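Catalase (Bacillus pumilus, PDB 4QOQ) probably catalyses the breakdown of hydrogen peroxide to water and oxygen at a haem. Local coordinates at residues 110-115 against 185-190. Residues are numbered along the deposited sequence; the frame is centred on the assembly and turned at random.
With JZ3 (Guaiacol), chain G; HEM (protoporphyrin IX containing Fe), chain E.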
loop_
_atom_site.group_PDB
_atom_site.type_symbol
_atom_site.label_atom_id
_atom_site.label_comp_id
_atom_site.label_asym_id
_atom_site.label_seq_id
_atom_site.Cartn_x
_atom_site.Cartn_y
_atom_site.Cartn_z
ATOM N N ASP A 110 -27.104 15.375 7.975
ATOM C CA ASP A 110 -26.613 14.033 7.693
ATOM C C ASP A 110 -27.195 13.166 8.779
ATOM O O ASP A 110 -27.333 13.619 9.908
ATOM C CB ASP A 110 -25.037 13.985 7.815
ATOM C CG ASP A 110 -24.295 13.693 6.494
ATOM O OD1 ASP A 110 -24.935 13.365 5.451
ATOM O OD2 ASP A 110 -22.998 13.864 6.467
ATOM N N PRO A 111 -27.336 11.861 8.490
ATOM C CA PRO A 111 -27.378 10.912 9.623
ATOM C C PRO A 111 -26.099 11.056 10.426
ATOM O O PRO A 111 -25.097 11.568 9.905
ATOM C CB PRO A 111 -27.506 9.538 8.951
ATOM C CG PRO A 111 -27.972 9.858 7.565
ATOM C CD PRO A 111 -27.333 11.143 7.204
ATOM N N ARG A 112 -26.130 10.604 11.676
ATOM C CA ARG A 112 -24.941 10.533 12.477
ATOM C C ARG A 112 -24.711 9.047 12.736
ATOM O O ARG A 112 -25.633 8.309 13.128
ATOM C CB ARG A 112 -25.126 11.271 13.802
ATOM C CG ARG A 112 -24.507 12.678 13.833
ATOM C CD ARG A 112 -25.042 13.579 12.762
ATOM N NE ARG A 112 -24.548 14.948 12.857
ATOM C CZ ARG A 112 -24.817 15.878 11.937
ATOM N NH1 ARG A 112 -25.578 15.596 10.866
ATOM N NH2 ARG A 112 -24.289 17.078 12.036
ATOM N N GLY A 113 -23.468 8.661 12.622
ATOM C CA GLY A 113 -23.027 7.333 13.000
ATOM C C GLY A 113 -22.968 7.189 14.474
ATOM O O GLY A 113 -22.654 8.145 15.195
ATOM N N PHE A 114 -23.250 5.957 14.920
ATOM C CA PHE A 114 -23.319 5.594 16.306
ATOM C C PHE A 114 -22.810 4.147 16.378
ATOM O O PHE A 114 -23.602 3.213 16.342
ATOM C CB PHE A 114 -24.798 5.646 16.762
ATOM C CG PHE A 114 -24.992 5.750 18.273
ATOM C CD1 PHE A 114 -24.410 4.880 19.127
ATOM C CD2 PHE A 114 -25.876 6.709 18.806
ATOM C CE1 PHE A 114 -24.650 4.940 20.513
ATOM C CE2 PHE A 114 -26.124 6.763 20.168
ATOM C CZ PHE A 114 -25.508 5.910 21.019
ATOM N N ALA A 115 -21.497 3.986 16.420
ATOM C CA ALA A 115 -20.885 2.649 16.295
ATOM C C ALA A 115 -20.366 2.227 17.647
ATOM O O ALA A 115 -19.548 2.971 18.216
ATOM C CB ALA A 115 -19.785 2.702 15.279
ATOM N N GLU A 185 -34.057 16.857 13.087
ATOM C CA GLU A 185 -33.214 15.755 13.556
ATOM C C GLU A 185 -32.120 15.442 12.544
ATOM O O GLU A 185 -31.188 14.663 12.899
ATOM C CB GLU A 185 -34.031 14.475 13.935
ATOM C CG GLU A 185 -33.251 13.563 14.917
ATOM C CD GLU A 185 -34.034 12.424 15.496
ATOM O OE1 GLU A 185 -35.322 12.446 15.413
ATOM O OE2 GLU A 185 -33.399 11.522 16.128
ATOM N N GLY A 186 -32.208 15.986 11.316
ATOM C CA GLY A 186 -31.081 15.860 10.372
ATOM C C GLY A 186 -29.833 16.600 10.848
ATOM O O GLY A 186 -28.768 16.338 10.332
ATOM N N ILE A 187 -29.951 17.461 11.876
ATOM C CA ILE A 187 -28.791 18.162 12.484
ATOM C C ILE A 187 -28.935 18.025 13.994
ATOM O O ILE A 187 -29.399 18.954 14.696
ATOM C CB ILE A 187 -28.670 19.632 12.097
ATOM C CG1 ILE A 187 -28.909 19.852 10.578
ATOM C CG2 ILE A 187 -27.277 20.138 12.549
ATOM C CD1 ILE A 187 -28.788 21.305 10.140
ATOM N N PRO A 188 -28.480 16.918 14.540
ATOM C CA PRO A 188 -28.367 16.876 16.001
ATOM C C PRO A 188 -27.536 17.974 16.608
ATOM O O PRO A 188 -26.553 18.429 16.008
ATOM C CB PRO A 188 -27.732 15.476 16.288
ATOM C CG PRO A 188 -28.009 14.682 15.027
ATOM C CD PRO A 188 -28.020 15.667 13.883
ATOM N N ALA A 189 -27.889 18.401 17.820
ATOM C CA ALA A 189 -27.138 19.463 18.481
ATOM C C ALA A 189 -25.685 19.102 18.794
ATOM O O ALA A 189 -24.783 19.990 18.760
ATOM C CB ALA A 189 -27.820 19.921 19.742
ATOM N N ASN A 190 -25.492 17.822 19.136
ATOM C CA ASN A 190 -24.194 17.259 19.372
ATOM C C ASN A 190 -24.327 15.742 19.410
ATOM O O ASN A 190 -25.460 15.207 19.177
ATOM C CB ASN A 190 -23.598 17.858 20.645
ATOM C CG ASN A 190 -24.490 17.662 21.826
ATOM O OD1 ASN A 190 -24.787 16.552 22.216
ATOM N ND2 ASN A 190 -24.960 18.769 22.387
HETATM C CAA JZ3 G . -26.788 11.896 3.544
HETATM O OAG JZ3 G . -27.076 13.195 4.065
HETATM C CAI JZ3 G . -27.425 14.361 3.404
HETATM C CAF JZ3 G . -28.759 14.609 3.073
HETATM C CAD JZ3 G . -29.174 15.768 2.439
HETATM C CAC JZ3 G . -28.245 16.747 2.122
HETATM C CAE JZ3 G . -26.897 16.574 2.430
HETATM C CAH JZ3 G . -26.420 15.409 3.062
HETATM O OAB JZ3 G . -25.073 15.267 3.348
HETATM C CHA HEM E . -18.856 3.535 7.812
HETATM C CHB HEM E . -20.329 0.870 4.018
HETATM C CHC HEM E . -24.999 1.503 5.485
HETATM C CHD HEM E . -23.348 3.279 9.681
HETATM C C1A HEM E . -18.869 2.802 6.635
HETATM C C2A HEM E . -17.703 2.403 5.908
HETATM C C3A HEM E . -18.134 1.640 4.854
HETATM C C4A HEM E . -19.539 1.559 4.937
HETATM C CMA HEM E . -17.356 0.922 3.754
HETATM C CAA HEM E . -16.292 2.759 6.310
HETATM C CBA HEM E . -15.849 1.844 7.477
HETATM C CGA HEM E . -14.384 1.910 7.885
HETATM O O1A HEM E . -13.998 1.422 8.986
HETATM O O2A HEM E . -13.538 2.357 7.095
HETATM C C1B HEM E . -21.739 0.837 4.115
HETATM C C2B HEM E . -22.582 0.138 3.162
HETATM C C3B HEM E . -23.868 0.321 3.536
HETATM C C4B HEM E . -23.835 1.130 4.784
HETATM C CMB HEM E . -22.148 -0.633 1.941
HETATM C CAB HEM E . -25.086 -0.239 2.895
HETATM C CBB HEM E . -25.020 -1.403 2.202
HETATM C C1C HEM E . -24.948 2.007 6.773
HETATM C C2C HEM E . -25.967 1.862 7.715
HETATM C C3C HEM E . -25.493 2.349 8.908
HETATM C C4C HEM E . -24.176 2.786 8.704
HETATM C CMC HEM E . -27.352 1.268 7.478
HETATM C CAC HEM E . -26.185 2.326 10.189
HETATM C CBC HEM E . -27.146 1.443 10.324
HETATM C C1D HEM E . -22.005 3.495 9.469
HETATM C C2D HEM E . -21.174 4.053 10.531
HETATM C C3D HEM E . -19.929 4.136 10.007
HETATM C C4D HEM E . -20.005 3.628 8.616
HETATM C CMD HEM E . -21.660 4.463 11.926
HETATM C CAD HEM E . -18.732 4.693 10.761
HETATM C CBD HEM E . -18.110 3.651 11.741
HETATM C CGD HEM E . -16.861 4.225 12.407
HETATM O O1D HEM E . -17.039 4.971 13.410
HETATM O O2D HEM E . -15.700 3.974 11.950
HETATM N NA HEM E . -20.003 2.264 6.020
HETATM N NB HEM E . -22.551 1.363 5.073
HETATM N NC HEM E . -23.883 2.480 7.413
HETATM N ND HEM E . -21.277 3.238 8.346
HETATM FE FE HEM E . -21.897 2.385 6.780
HETATM O O HOH W 1 -29.423 13.051 11.736
#
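The loop leading into strand 113-120 of the catalase beta-barrel, beside the haem, is tied here to the loop that follows helix 175-181. Asp110 N donates a nearly straight hydrogen bond (163°) to Gly186 O, 3.0 Å away and in the carbonyl plane. A water donates to both Asp110 O and Glu185 O, adding a second link between the backbones. Arg112 reaches back along its own loop, its chain bent at chi2 (58°), and NH1 donates to Asp110 O at 2.8 Å, close to the guanidinium plane. Leu108 O and Glu106 O take further N-H groups of the same guanidinium, whose orientation is thereby fixed, while Pro188 CD sits over one face, offset toward its rim, 3.7 Å from Arg112 NE. A leucine in place of Arg112 would probably leave the carbonyls of Glu106, Leu108 and Asp110 without their shared donor and the loop freer to move. On the other side of this loop, Asp110 OD1 accepts a hydrogen bond from guaiacol OAB (2.8 Å), and Ile99 N and Val98 N bind OD2. The buried arginine thus gathers backbone carbonyls, its positive charge probably offsetting their partial negative charges, behind a residue that binds the ligand.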